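Local coordinates for putative (Helicobacter pylori, PDB 4O8S), which belongs to the nucleotidyltransferase superfamily, within the AbiEii toxin family, and probably transfers a nucleotidyl group from a nucleoside triphosphate to an acceptor, at residues A124-E127 / R128-N132; L209-M212 / A213-H217; A90-D93 / N94-E97; R14-V17 / K18-D22. All blocks are in the same frame, centred on the assembly; numbering follows the deposited sequence.

Contact 1 (A124-E127 / R128-N132); sequences AKIE and RIIDN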
ATOM      1  N   ALA A 124      -3.271   2.762  -7.944  1.00 25.44           N
ATOM      2  CA  ALA A 124      -4.524   2.017  -7.794  1.00 26.62           C
ATOM      3  C   ALA A 124      -5.540   2.852  -7.018  1.00 28.81           C
ATOM      4  O   ALA A 124      -5.153   3.663  -6.154  1.00 24.09           O
ATOM      5  CB  ALA A 124      -4.275   0.710  -7.041  1.00 27.90           C
ATOM      6  N   LYS A 125      -6.827   2.629  -7.274  1.00 28.90           N
ATOM      7  CA  LYS A 125      -7.866   3.307  -6.495  1.00 35.37           C
ATOM      8  C   LYS A 125      -7.925   2.775  -5.071  1.00 34.32           C
ATOM      9  O   LYS A 125      -7.565   1.618  -4.805  1.00 31.25           O
ATOM     10  CB  LYS A 125      -9.245   3.159  -7.151  1.00 36.61           C
ATOM     11  CG  LYS A 125      -9.349   3.799  -8.529  1.00 40.39           C
ATOM     12  CD  LYS A 125     -10.713   3.513  -9.146  1.00 47.03           C
ATOM     13  CE  LYS A 125     -10.940   4.368 -10.397  1.00 52.47           C
ATOM     14  NZ  LYS A 125     -12.286   4.113 -11.012  1.00 53.14           N
ATOM     15  N   ILE A 126      -8.413   3.623  -4.168  1.00 27.64           N
ATOM     16  CA  ILE A 126      -8.453   3.304  -2.749  1.00 30.99           C
ATOM     17  C   ILE A 126      -9.206   2.007  -2.482  1.00 31.18           C
ATOM     18  O   ILE A 126      -8.783   1.181  -1.645  1.00 30.24           O
ATOM     19  CB  ILE A 126      -9.133   4.438  -1.933  1.00 32.04           C
ATOM     20  CG1 ILE A 126      -8.240   5.670  -1.875  1.00 30.03           C
ATOM     21  CG2 ILE A 126      -9.439   3.976  -0.509  1.00 29.86           C
ATOM     22  CD1 ILE A 126      -7.071   5.481  -0.948  1.00 34.76           C
ATOM     23  N   GLU A 127     -10.327   1.814  -3.167  1.00 31.65           N
ATOM     24  CA  GLU A 127     -11.131   0.630  -2.881  1.00 34.60           C
ATOM     25  C   GLU A 127     -10.391  -0.663  -3.238  1.00 33.73           C
ATOM     26  O   GLU A 127     -10.571  -1.681  -2.584  1.00 32.00           O
ATOM     27  CB  GLU A 127     -12.541   0.703  -3.516  1.00 40.15           C
ATOM     28  CG  GLU A 127     -12.588   0.933  -5.016  1.00 52.36           C
ATOM     29  CD  GLU A 127     -13.934   0.514  -5.636  1.00 68.20           C
ATOM     30  OE1 GLU A 127     -13.986   0.314  -6.877  1.00 65.09           O
ATOM     31  OE2 GLU A 127     -14.934   0.384  -4.882  1.00 70.32           O
ATOM     32  N   ARG A 128      -9.528  -0.614  -4.247  1.00 34.59           N
ATOM     33  CA  ARG A 128      -8.724  -1.786  -4.596  1.00 36.43           C
ATOM     34  C   ARG A 128      -7.660  -2.016  -3.513  1.00 35.96           C
ATOM     35  O   ARG A 128      -7.389  -3.154  -3.113  1.00 34.18           O
ATOM     36  CB  ARG A 128      -8.073  -1.576  -5.968  1.00 39.84           C
ATOM     37  CG  ARG A 128      -7.385  -2.804  -6.596  1.00 47.20           C
ATOM     38  CD  ARG A 128      -6.921  -2.439  -8.017  1.00 60.13           C
ATOM     39  NE  ARG A 128      -6.110  -3.455  -8.701  1.00 69.50           N
ATOM     40  CZ  ARG A 128      -6.535  -4.201  -9.725  1.00 67.26           C
ATOM     41  NH1 ARG A 128      -7.776  -4.072 -10.185  1.00 65.68           N
ATOM     42  NH2 ARG A 128      -5.716  -5.082 -10.289  1.00 62.52           N
ATOM     43  N   ILE A 129      -7.068  -0.935  -3.018  1.00 27.12           N
ATOM     44  CA  ILE A 129      -6.105  -1.075  -1.936  1.00 28.74           C
ATOM     45  C   ILE A 129      -6.752  -1.691  -0.688  1.00 29.39           C
ATOM     46  O   ILE A 129      -6.170  -2.579  -0.058  1.00 30.32           O
ATOM     47  CB  ILE A 129      -5.414   0.256  -1.617  1.00 30.20           C
ATOM     48  CG1 ILE A 129      -4.691   0.753  -2.883  1.00 26.57           C
ATOM     49  CG2 ILE A 129      -4.437   0.068  -0.452  1.00 26.97           C
ATOM     50  CD1 ILE A 129      -4.271   2.228  -2.852  1.00 30.55           C
ATOM     51  N   ILE A 130      -7.949  -1.232  -0.338  1.00 28.62           N
ATOM     52  CA  ILE A 130      -8.677  -1.771   0.812  1.00 30.58           C
ATOM     53  C   ILE A 130      -8.923  -3.270   0.619  1.00 33.95           C
ATOM     54  O   ILE A 130      -8.661  -4.076   1.518  1.00 32.69           O
ATOM     55  CB  ILE A 130     -10.063  -1.082   0.981  1.00 31.59           C
ATOM     56  CG1 ILE A 130      -9.905   0.420   1.256  1.00 32.30           C
ATOM     57  CG2 ILE A 130     -10.826  -1.703   2.137  1.00 30.39           C
ATOM     58  CD1 ILE A 130     -11.220   1.156   1.356  1.00 30.34           C
ATOM     59  N   ASP A 131      -9.455  -3.622  -0.550  1.00 34.81           N
ATOM     60  CA  ASP A 131      -9.802  -5.005  -0.905  1.00 35.62           C
ATOM     61  C   ASP A 131      -8.573  -5.914  -0.769  1.00 38.67           C
ATOM     62  O   ASP A 131      -8.633  -6.975  -0.134  1.00 35.52           O
ATOM     63  CB  ASP A 131     -10.357  -5.016  -2.335  1.00 37.50           C
ATOM     64  CG  ASP A 131     -10.937  -6.368  -2.755  1.00 43.98           C
ATOM     65  OD1 ASP A 131     -11.413  -7.147  -1.896  1.00 40.57           O
ATOM     66  OD2 ASP A 131     -10.930  -6.637  -3.977  1.00 48.08           O
ATOM     67  N   ASN A 132      -7.450  -5.477  -1.331  1.00 33.06           N
ATOM     68  CA  ASN A 132      -6.219  -6.245  -1.222  1.00 35.20           C
ATOM     69  C   ASN A 132      -5.653  -6.318   0.194  1.00 38.57           C
ATOM     70  O   ASN A 132      -5.015  -7.305   0.554  1.00 37.36           O
ATOM     71  CB  ASN A 132      -5.162  -5.704  -2.180  1.00 34.29           C
ATOM     72  CG  ASN A 132      -5.551  -5.900  -3.637  1.00 38.30           C
ATOM     73  OD1 ASN A 132      -6.469  -6.663  -3.941  1.00 37.99           O
ATOM     74  ND2 ASN A 132      -4.856  -5.212  -4.541  1.00 37.06           N
TER
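Arg128 sits against Lys125 where the chain leaves strand 121-124 and winds into helix 126-139: Arg128 CB packs 3.4 Å from Lys125 O. Lys125 occupies the N-cap position, and its carbonyl oxygen accepts a hydrogen bond from Ile129 N (3.2 Å) together with a weak one from Arg128 N. With CG trans to the backbone N (chi1 -170°) and the chain extended as far as NE, the Arg128 shaft passes Ala124, CD lying 4.2 Å from Ala124 CB, and carries the guanidinium well clear of the turn. There NH2 forms a salt bridge with Asp49 and a hydrogen bond to Asp108 O, a reach that the long arginine side chain suits. Glu127 leads away from the turn, its chain extended beyond CG. Its CB lies 3.4 Å from Arg128 N, and a chi1 of 56° brings CG beside the same nitrogen; an exposed acid in the first turn probably suits the positive end of the helix dipole. Ile129 supplies the apolar counterpart, its CD1 resting 3.7 Å from Ala124 O and its CG1 near Ala124 CB. One residue on, the Ile130 side chain crosses that of Ile126 at a slant, CD1 3.8 Å from Ile126 CG2. These branched side chains fill the buried side, Ile129 against helix 29-36 and Ile130 against helix 147-159, while Asp131 reaches Arg171. This is an N-capped first helical turn, polar outside and aliphatic inside, leading from strand 121-124 of the two-stranded sheet into helix 126-139.

Contact 2 (L209-M212 / A213-H217); sequences LGVM and AQLIH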
ATOM      1  N   LEU A 209     -10.354   1.073  15.457  1.00 37.56           N
ATOM      2  CA  LEU A 209     -10.753   0.446  14.191  1.00 35.45           C
ATOM      3  C   LEU A 209     -12.023  -0.388  14.321  1.00 33.15           C
ATOM      4  O   LEU A 209     -12.913  -0.297  13.467  1.00 35.79           O
ATOM      5  CB  LEU A 209      -9.631  -0.416  13.583  1.00 34.79           C
ATOM      6  CG  LEU A 209     -10.101  -1.183  12.330  1.00 33.67           C
ATOM      7  CD1 LEU A 209     -10.558  -0.208  11.240  1.00 30.42           C
ATOM      8  CD2 LEU A 209      -9.042  -2.163  11.799  1.00 34.58           C
ATOM      9  N   GLY A 210     -12.107  -1.212  15.364  1.00 36.02           N
ATOM     10  CA  GLY A 210     -13.290  -2.034  15.575  1.00 37.18           C
ATOM     11  C   GLY A 210     -14.562  -1.203  15.618  1.00 41.76           C
ATOM     12  O   GLY A 210     -15.588  -1.545  14.998  1.00 40.68           O
ATOM     13  N   VAL A 211     -14.487  -0.080  16.326  1.00 39.13           N
ATOM     14  CA  VAL A 211     -15.645   0.799  16.457  1.00 40.40           C
ATOM     15  C   VAL A 211     -15.965   1.540  15.159  1.00 39.31           C
ATOM     16  O   VAL A 211     -17.134   1.616  14.768  1.00 41.67           O
ATOM     17  CB  VAL A 211     -15.466   1.785  17.631  1.00 41.95           C
ATOM     18  CG1 VAL A 211     -16.609   2.784  17.682  1.00 40.20           C
ATOM     19  CG2 VAL A 211     -15.372   1.010  18.939  1.00 41.98           C
HETATM   20  N   MSE A 212     -14.950   2.088  14.488  1.00 41.00           N
HETATM   21  CA  MSE A 212     -15.170   2.769  13.203  1.00 40.73           C
HETATM   22  C   MSE A 212     -15.798   1.841  12.180  1.00 38.26           C
HETATM   23  O   MSE A 212     -16.659   2.255  11.400  1.00 38.06           O
HETATM   24  CB  MSE A 212     -13.863   3.322  12.625  1.00 38.03           C
HETATM   25  CG  MSE A 212     -13.273   4.483  13.419  1.00 41.15           C
HETATM   26 SE   MSE A 212     -11.709   5.306  12.511  1.00 40.49          SE
HETATM   27  CE  MSE A 212     -10.538   3.789  12.638  1.00 37.00           C
ATOM     28  N   ALA A 213     -15.361   0.582  12.177  1.00 36.13           N
ATOM     29  CA  ALA A 213     -15.876  -0.377  11.211  1.00 36.61           C
ATOM     30  C   ALA A 213     -17.361  -0.606  11.462  1.00 39.27           C
ATOM     31  O   ALA A 213     -18.126  -0.800  10.521  1.00 36.93           O
ATOM     32  CB  ALA A 213     -15.110  -1.671  11.292  1.00 34.73           C
ATOM     33  N   GLN A 214     -17.765  -0.579  12.732  1.00 47.81           N
ATOM     34  CA  GLN A 214     -19.172  -0.701  13.085  1.00 48.85           C
ATOM     35  C   GLN A 214     -19.953   0.456  12.505  1.00 48.22           C
ATOM     36  O   GLN A 214     -20.987   0.252  11.861  1.00 50.92           O
ATOM     37  CB  GLN A 214     -19.355  -0.700  14.605  1.00 51.54           C
ATOM     38  CG  GLN A 214     -18.837  -1.935  15.305  1.00 54.38           C
ATOM     39  CD  GLN A 214     -19.431  -2.096  16.693  1.00 67.81           C
ATOM     40  OE1 GLN A 214     -20.128  -1.203  17.194  1.00 65.38           O
ATOM     41  NE2 GLN A 214     -19.168  -3.240  17.319  1.00 69.32           N
ATOM     42  N   LEU A 215     -19.453   1.668  12.743  1.00 41.09           N
ATOM     43  CA  LEU A 215     -20.120   2.890  12.297  1.00 44.54           C
ATOM     44  C   LEU A 215     -20.280   2.925  10.793  1.00 44.46           C
ATOM     45  O   LEU A 215     -21.371   3.205  10.280  1.00 44.50           O
ATOM     46  CB  LEU A 215     -19.334   4.132  12.721  1.00 41.24           C
ATOM     47  CG  LEU A 215     -19.796   4.867  13.981  1.00 50.53           C
ATOM     48  CD1 LEU A 215     -19.482   4.032  15.191  1.00 47.56           C
ATOM     49  CD2 LEU A 215     -19.140   6.238  14.091  1.00 50.97           C
ATOM     50  N   ILE A 216     -19.173   2.672  10.093  1.00 39.03           N
ATOM     51  CA  ILE A 216     -19.163   2.699   8.632  1.00 40.18           C
ATOM     52  C   ILE A 216     -20.187   1.696   8.107  1.00 39.45           C
ATOM     53  O   ILE A 216     -21.022   2.028   7.270  1.00 40.98           O
ATOM     54  CB  ILE A 216     -17.741   2.401   8.081  1.00 40.35           C
ATOM     55  CG1 ILE A 216     -16.791   3.540   8.477  1.00 37.28           C
ATOM     56  CG2 ILE A 216     -17.762   2.222   6.558  1.00 36.73           C
ATOM     57  CD1 ILE A 216     -15.300   3.203   8.378  1.00 33.47           C
ATOM     58  N   HIS A 217     -20.140   0.478   8.625  1.00 46.11           N
ATOM     59  CA  HIS A 217     -21.092  -0.532   8.212  1.00 51.03           C
ATOM     60  C   HIS A 217     -22.542  -0.118   8.525  1.00 54.25           C
ATOM     61  O   HIS A 217     -23.451  -0.376   7.739  1.00 54.42           O
ATOM     62  CB  HIS A 217     -20.758  -1.867   8.869  1.00 52.48           C
ATOM     63  CG  HIS A 217     -21.652  -2.983   8.431  1.00 59.15           C
ATOM     64  ND1 HIS A 217     -22.627  -3.518   9.247  1.00 60.37           N
ATOM     65  CD2 HIS A 217     -21.734  -3.652   7.255  1.00 59.22           C
ATOM     66  CE1 HIS A 217     -23.262  -4.476   8.596  1.00 63.51           C
ATOM     67  NE2 HIS A 217     -22.743  -4.577   7.384  1.00 62.80           N
TER
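Side chains four residues apart, Val211 with Leu215 and Met212 with Ile216, pack along consecutive turns of helix 202-231, the long helix that closes the chain. Val211 and Leu215 run side by side in the same direction, with Val211 CG1 4.0 Å from Leu215 CD1. A chi1 of 175°, which points Val211 CG1 away from the backbone N, turns that methyl along the helix toward the next turn. Leu215 CD1 also lies 3.4 Å from Val211 O, so the leucine shields the carbonyl that its own N-H engages. Met212, present as selenomethionine, has a looser partner: its CB is 4.5 Å from Ile216 CD1. Ile216 meets the backbone more closely, with CG1 at 3.2 Å from Met212 O. That oxygen is also the acceptor for Ile216 N at 2.9 Å, through a nearly straight N-H...O angle of 173°. Gly210 and Ala213 are the small residues of the stretch, and both are buried. Gln214 N reaches Gly210 O over a longer 3.3 Å, and the aliphatic CG of Gln214 lies against the same carbonyl, leaving the exposed amide to point into solvent. Around this part of the helix the faces differ: Leu209 and Met212 touch helix 147-159, Ala213 fits against Leu172 and Ser176 of helix 166-176, and Ile216 meets Glu161 and Phe164 in the loop between those two helices.

Contact 3 (A90-D93 / N94-E97); sequences ATKD and NKEE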
ATOM      1  N   ALA A  90      23.431   3.781  -4.008  1.00 40.16           N
ATOM      2  CA  ALA A  90      24.040   4.587  -2.954  1.00 48.55           C
ATOM      3  C   ALA A  90      23.668   6.043  -3.211  1.00 49.31           C
ATOM      4  O   ALA A  90      23.025   6.357  -4.226  1.00 47.81           O
ATOM      5  CB  ALA A  90      25.563   4.416  -2.944  1.00 49.65           C
ATOM      6  N   THR A  91      24.063   6.927  -2.297  1.00 47.79           N
ATOM      7  CA  THR A  91      23.784   8.355  -2.450  1.00 54.97           C
ATOM      8  C   THR A  91      25.079   9.155  -2.433  1.00 59.54           C
ATOM      9  O   THR A  91      26.162   8.592  -2.258  1.00 56.71           O
ATOM     10  CB  THR A  91      22.863   8.885  -1.331  1.00 53.12           C
ATOM     11  OG1 THR A  91      23.553   8.848  -0.075  1.00 56.48           O
ATOM     12  CG2 THR A  91      21.615   8.041  -1.229  1.00 49.41           C
ATOM     13  N   LYS A  92      24.966  10.466  -2.622  1.00 84.83           N
ATOM     14  CA  LYS A  92      26.109  11.350  -2.444  1.00 87.19           C
ATOM     15  C   LYS A  92      26.356  11.530  -0.951  1.00 86.76           C
ATOM     16  O   LYS A  92      27.492  11.704  -0.504  1.00 84.23           O
ATOM     17  CB  LYS A  92      25.858  12.702  -3.112  1.00 85.81           C
ATOM     18  CG  LYS A  92      25.635  12.617  -4.618  1.00 88.94           C
ATOM     19  CD  LYS A  92      26.694  11.755  -5.302  1.00 89.12           C
ATOM     20  CE  LYS A  92      26.471  11.689  -6.810  1.00 89.16           C
ATOM     21  NZ  LYS A  92      26.551  13.034  -7.449  1.00 97.15           N
ATOM     22  N   ASP A  93      25.273  11.451  -0.186  1.00 85.93           N
ATOM     23  CA  ASP A  93      25.316  11.631   1.259  1.00 83.22           C
ATOM     24  C   ASP A  93      25.950  10.425   1.956  1.00 86.47           C
ATOM     25  O   ASP A  93      26.372  10.514   3.114  1.00 82.62           O
ATOM     26  CB  ASP A  93      23.895  11.856   1.789  1.00 83.98           C
ATOM     27  CG  ASP A  93      23.113  12.879   0.966  1.00 85.89           C
ATOM     28  OD1 ASP A  93      23.723  13.572   0.121  1.00 87.02           O
ATOM     29  OD2 ASP A  93      21.883  12.994   1.171  1.00 84.22           O
ATOM     30  N   ASN A  94      26.020   9.306   1.237  1.00 69.61           N
ATOM     31  CA  ASN A  94      26.420   8.026   1.815  1.00 66.99           C
ATOM     32  C   ASN A  94      26.681   6.992   0.724  1.00 67.47           C
ATOM     33  O   ASN A  94      25.853   6.815  -0.174  1.00 66.07           O
ATOM     34  CB  ASN A  94      25.317   7.523   2.749  1.00 65.34           C
ATOM     35  CG  ASN A  94      25.762   6.363   3.610  1.00 67.70           C
ATOM     36  OD1 ASN A  94      26.657   5.605   3.234  1.00 69.62           O
ATOM     37  ND2 ASN A  94      25.132   6.212   4.774  1.00 65.64           N
ATOM     38  N   LYS A  95      27.820   6.306   0.804  1.00 69.88           N
ATOM     39  CA  LYS A  95      28.169   5.300  -0.200  1.00 73.41           C
ATOM     40  C   LYS A  95      27.817   3.874   0.236  1.00 72.33           C
ATOM     41  O   LYS A  95      28.099   2.909  -0.479  1.00 74.53           O
ATOM     42  CB  LYS A  95      29.648   5.402  -0.599  1.00 76.21           C
ATOM     43  CG  LYS A  95      29.986   6.626  -1.464  1.00 79.67           C
ATOM     44  CD  LYS A  95      28.976   6.806  -2.601  1.00 80.86           C
ATOM     45  CE  LYS A  95      29.359   7.959  -3.538  1.00 84.82           C
ATOM     46  NZ  LYS A  95      29.507   9.273  -2.838  1.00 82.52           N
ATOM     47  N   GLU A  96      27.192   3.751   1.402  1.00 65.32           N
ATOM     48  CA  GLU A  96      26.713   2.459   1.878  1.00 68.05           C
ATOM     49  C   GLU A  96      25.506   2.009   1.058  1.00 68.50           C
ATOM     50  O   GLU A  96      24.555   2.775   0.862  1.00 64.60           O
ATOM     51  CB  GLU A  96      26.351   2.530   3.361  1.00 68.11           C
ATOM     52  CG  GLU A  96      25.424   1.424   3.832  1.00 72.30           C
ATOM     53  CD  GLU A  96      25.185   1.473   5.331  1.00 80.49           C
ATOM     54  OE1 GLU A  96      26.159   1.269   6.092  1.00 82.16           O
ATOM     55  OE2 GLU A  96      24.026   1.719   5.748  1.00 81.63           O
ATOM     56  N   GLU A  97      25.548   0.765   0.586  1.00 64.42           N
ATOM     57  CA  GLU A  97      24.563   0.273  -0.378  1.00 60.07           C
ATOM     58  C   GLU A  97      23.190   0.030   0.243  1.00 53.74           C
ATOM     59  O   GLU A  97      23.057  -0.641   1.263  1.00 54.91           O
ATOM     60  CB  GLU A  97      25.066  -0.994  -1.091  1.00 58.55           C
ATOM     61  CG  GLU A  97      24.151  -1.481  -2.225  1.00 55.25           C
ATOM     62  CD  GLU A  97      24.821  -2.502  -3.145  1.00 58.98           C
ATOM     63  OE1 GLU A  97      25.456  -2.084  -4.143  1.00 55.97           O
ATOM     64  OE2 GLU A  97      24.695  -3.722  -2.879  1.00 57.84           O
TER
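Thr91 and Asn94 close the tight loop of a beta hairpin, joining strand 82-91 to the antiparallel strand 98-106, and Asn94 itself forms an Asx turn with the residue two further on. The main closure is Thr91 N bonded to Asn94 O at 2.8 Å, with an N-H...O angle of 152°. Thr91 OG1, set between its own backbone N and carbonyl carbon (chi1 67°), turns into the loop and lies 3.1 Å from the same Asn94 O, although where its proton goes is not settled. Thr91 O has a more modest partner: Lys95 folds back by bends at chi2 and chi4, bringing NZ within 3.5 Å for a weak hydrogen bond and laying CD 3.4 Å from that oxygen. A flexible lysine suits this place, because its methylenes cover the turn while its ammonium remains at the surface. Ala90, small and pointing toward the loop, brings CB to 3.7 Å from Asn94 O. Asp93 finds its partner in the N-terminal helix, where OD2 accepts from Asn8 ND2, and Glu97 OE1 takes Asn71 ND2; Ala90 pairs with Ile69 of strand 68-75, and the pairing continues just beyond the strand ends between Lys92 and Gly67. In the Asx turn, Glu96 N donates to Asn94 OD1 at 2.7 Å, approaching from 35° above the carbonyl plane of the amide.

Contact 4 (R14-V17 / K18-D22); sequences RAIV and KNLAD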
ATOM      1  N   ARG A  14      10.021   8.022  -5.927  1.00 36.64           N
ATOM      2  CA  ARG A  14       9.199   8.976  -6.693  1.00 40.87           C
ATOM      3  C   ARG A  14       9.632   9.121  -8.147  1.00 36.38           C
ATOM      4  O   ARG A  14       8.796   9.128  -9.046  1.00 38.91           O
ATOM      5  CB  ARG A  14       9.226  10.367  -6.043  1.00 42.69           C
ATOM      6  CG  ARG A  14       8.413  10.486  -4.757  1.00 43.91           C
ATOM      7  CD  ARG A  14       8.222  11.964  -4.365  1.00 51.67           C
ATOM      8  NE  ARG A  14       7.281  12.087  -3.256  1.00 54.10           N
ATOM      9  CZ  ARG A  14       5.960  12.174  -3.406  1.00 50.11           C
ATOM     10  NH1 ARG A  14       5.419  12.158  -4.624  1.00 53.86           N
ATOM     11  NH2 ARG A  14       5.175  12.270  -2.338  1.00 52.01           N
ATOM     12  N   ALA A  15      10.938   9.257  -8.369  1.00 33.65           N
ATOM     13  CA  ALA A  15      11.465   9.401  -9.724  1.00 35.18           C
ATOM     14  C   ALA A  15      11.072   8.188 -10.559  1.00 36.30           C
ATOM     15  O   ALA A  15      10.642   8.308 -11.720  1.00 35.54           O
ATOM     16  CB  ALA A  15      12.966   9.541  -9.686  1.00 35.21           C
ATOM     17  N   ILE A  16      11.208   7.010  -9.961  1.00 34.01           N
ATOM     18  CA  ILE A  16      10.856   5.793 -10.673  1.00 33.81           C
ATOM     19  C   ILE A  16       9.388   5.809 -11.061  1.00 31.75           C
ATOM     20  O   ILE A  16       9.055   5.646 -12.242  1.00 32.46           O
ATOM     21  CB  ILE A  16      11.185   4.529  -9.832  1.00 33.79           C
ATOM     22  CG1 ILE A  16      12.695   4.295  -9.835  1.00 32.82           C
ATOM     23  CG2 ILE A  16      10.482   3.316 -10.383  1.00 29.14           C
ATOM     24  CD1 ILE A  16      13.158   3.279  -8.791  1.00 31.88           C
ATOM     25  N   VAL A  17       8.503   6.002 -10.087  1.00 26.39           N
ATOM     26  CA  VAL A  17       7.066   5.959 -10.385  1.00 28.85           C
ATOM     27  C   VAL A  17       6.667   7.040 -11.408  1.00 29.76           C
ATOM     28  O   VAL A  17       5.900   6.772 -12.337  1.00 30.31           O
ATOM     29  CB  VAL A  17       6.211   6.062  -9.100  1.00 32.37           C
ATOM     30  CG1 VAL A  17       4.726   5.958  -9.432  1.00 28.80           C
ATOM     31  CG2 VAL A  17       6.616   4.950  -8.104  1.00 24.15           C
ATOM     32  N   LYS A  18       7.209   8.243 -11.264  1.00 37.61           N
ATOM     33  CA  LYS A  18       6.934   9.294 -12.244  1.00 40.31           C
ATOM     34  C   LYS A  18       7.428   8.889 -13.649  1.00 40.44           C
ATOM     35  O   LYS A  18       6.740   9.115 -14.649  1.00 37.94           O
ATOM     36  CB  LYS A  18       7.540  10.621 -11.778  1.00 38.40           C
ATOM     37  CG  LYS A  18       6.720  11.301 -10.654  1.00 43.12           C
ATOM     38  CD  LYS A  18       7.541  12.344  -9.898  1.00 41.63           C
ATOM     39  CE  LYS A  18       6.671  13.463  -9.297  1.00 55.54           C
ATOM     40  NZ  LYS A  18       5.622  13.015  -8.318  1.00 52.86           N
ATOM     41  N   ASN A  19       8.591   8.246 -13.722  1.00 36.36           N
ATOM     42  CA  ASN A  19       9.085   7.775 -15.017  1.00 38.57           C
ATOM     43  C   ASN A  19       8.110   6.818 -15.693  1.00 41.31           C
ATOM     44  O   ASN A  19       7.959   6.839 -16.910  1.00 46.09           O
ATOM     45  CB  ASN A  19      10.457   7.107 -14.895  1.00 40.06           C
ATOM     46  CG  ASN A  19      11.080   6.800 -16.256  1.00 50.70           C
ATOM     47  OD1 ASN A  19      10.739   5.802 -16.906  1.00 51.10           O
ATOM     48  ND2 ASN A  19      11.986   7.666 -16.698  1.00 51.19           N
ATOM     49  N   LEU A  20       7.415   6.010 -14.901  1.00 34.25           N
ATOM     50  CA  LEU A  20       6.511   5.004 -15.455  1.00 32.91           C
ATOM     51  C   LEU A  20       5.110   5.524 -15.789  1.00 36.29           C
ATOM     52  O   LEU A  20       4.236   4.741 -16.179  1.00 33.15           O
ATOM     53  CB  LEU A  20       6.406   3.816 -14.500  1.00 32.58           C
ATOM     54  CG  LEU A  20       7.738   3.137 -14.165  1.00 35.13           C
ATOM     55  CD1 LEU A  20       7.584   2.173 -12.991  1.00 26.23           C
ATOM     56  CD2 LEU A  20       8.274   2.396 -15.396  1.00 33.81           C
ATOM     57  N   ALA A  21       4.885   6.830 -15.662  1.00 44.58           N
ATOM     58  CA  ALA A  21       3.540   7.382 -15.886  1.00 42.51           C
ATOM     59  C   ALA A  21       3.015   7.212 -17.323  1.00 45.64           C
ATOM     60  O   ALA A  21       1.795   7.234 -17.560  1.00 44.28           O
ATOM     61  CB  ALA A  21       3.482   8.840 -15.461  1.00 43.75           C
ATOM     62  N   ASP A  22       3.924   7.038 -18.281  1.00 49.25           N
ATOM     63  CA  ASP A  22       3.506   6.793 -19.659  1.00 52.04           C
ATOM     64  C   ASP A  22       3.458   5.308 -20.036  1.00 54.36           C
ATOM     65  O   ASP A  22       3.289   4.972 -21.209  1.00 58.65           O
ATOM     66  CB  ASP A  22       4.386   7.575 -20.640  1.00 58.58           C
ATOM     67  CG  ASP A  22       5.859   7.231 -20.508  1.00 57.30           C
ATOM     68  OD1 ASP A  22       6.247   6.629 -19.487  1.00 57.99           O
ATOM     69  OD2 ASP A  22       6.639   7.581 -21.420  1.00 62.49           O
TER
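The guanidinium of Arg14 has the ammonium of Lys18 at its edge, near its plane, with NZ 3.8 Å from NH1. The two side chains run alongside each other in the same direction, so two like charges come close. Each has a partner outside the pair: Arg14 NE forms a salt bridge with Glu10, and Lys18 NZ donates to Glu119 O, which probably eases the repulsion. The Lys18 methylenes run past Arg14 O, CG 3.4 Å from it. The other flat group, the Asn19 amide, is swung out from the helix by a chi1 of -171°, and its ND2 makes a weak hydrogen bond to Ser62 OG. On the inward side, Ile16 and Leu20 lie side by side, pointing the same way, Ile16 CG2 being 4.1 Å from Leu20 CD1. Leu20 N bonds to Ile16 O at 3.1 Å and weakly to Val17 O, as the backbone begins to depart from helical angles. Aliphatic residues suit this face, because Ile16, Val17 and Leu20 pack on strand 46-50 of the mixed sheet; Arg14, Val17 and Lys18 meet Met121 of strand 121-124, and Asn19 and Leu20 border helix 56-63.

In the fold
From the N terminus the order is contact 4, contact 3, contact 1 and contact 2. Each is formed by adjoining residues, so all four stand in series and none nests or crosses; contact 3 alone closes a loop, the hairpin between strands 82-91 and 98-106. Contact 4 settles the end of helix 4-19 on the mixed sheet, with its centre about 22 Å from that of contact 3 at the sheet's outer tip. Contact 1, nearer the middle, starts the helix that leads into the helical part. Contact 2 lies in the last helix, its centre about 45 Å from that of contact 3 and across the chain's centre. Helix 147-159 borders both contacts 1 and 2.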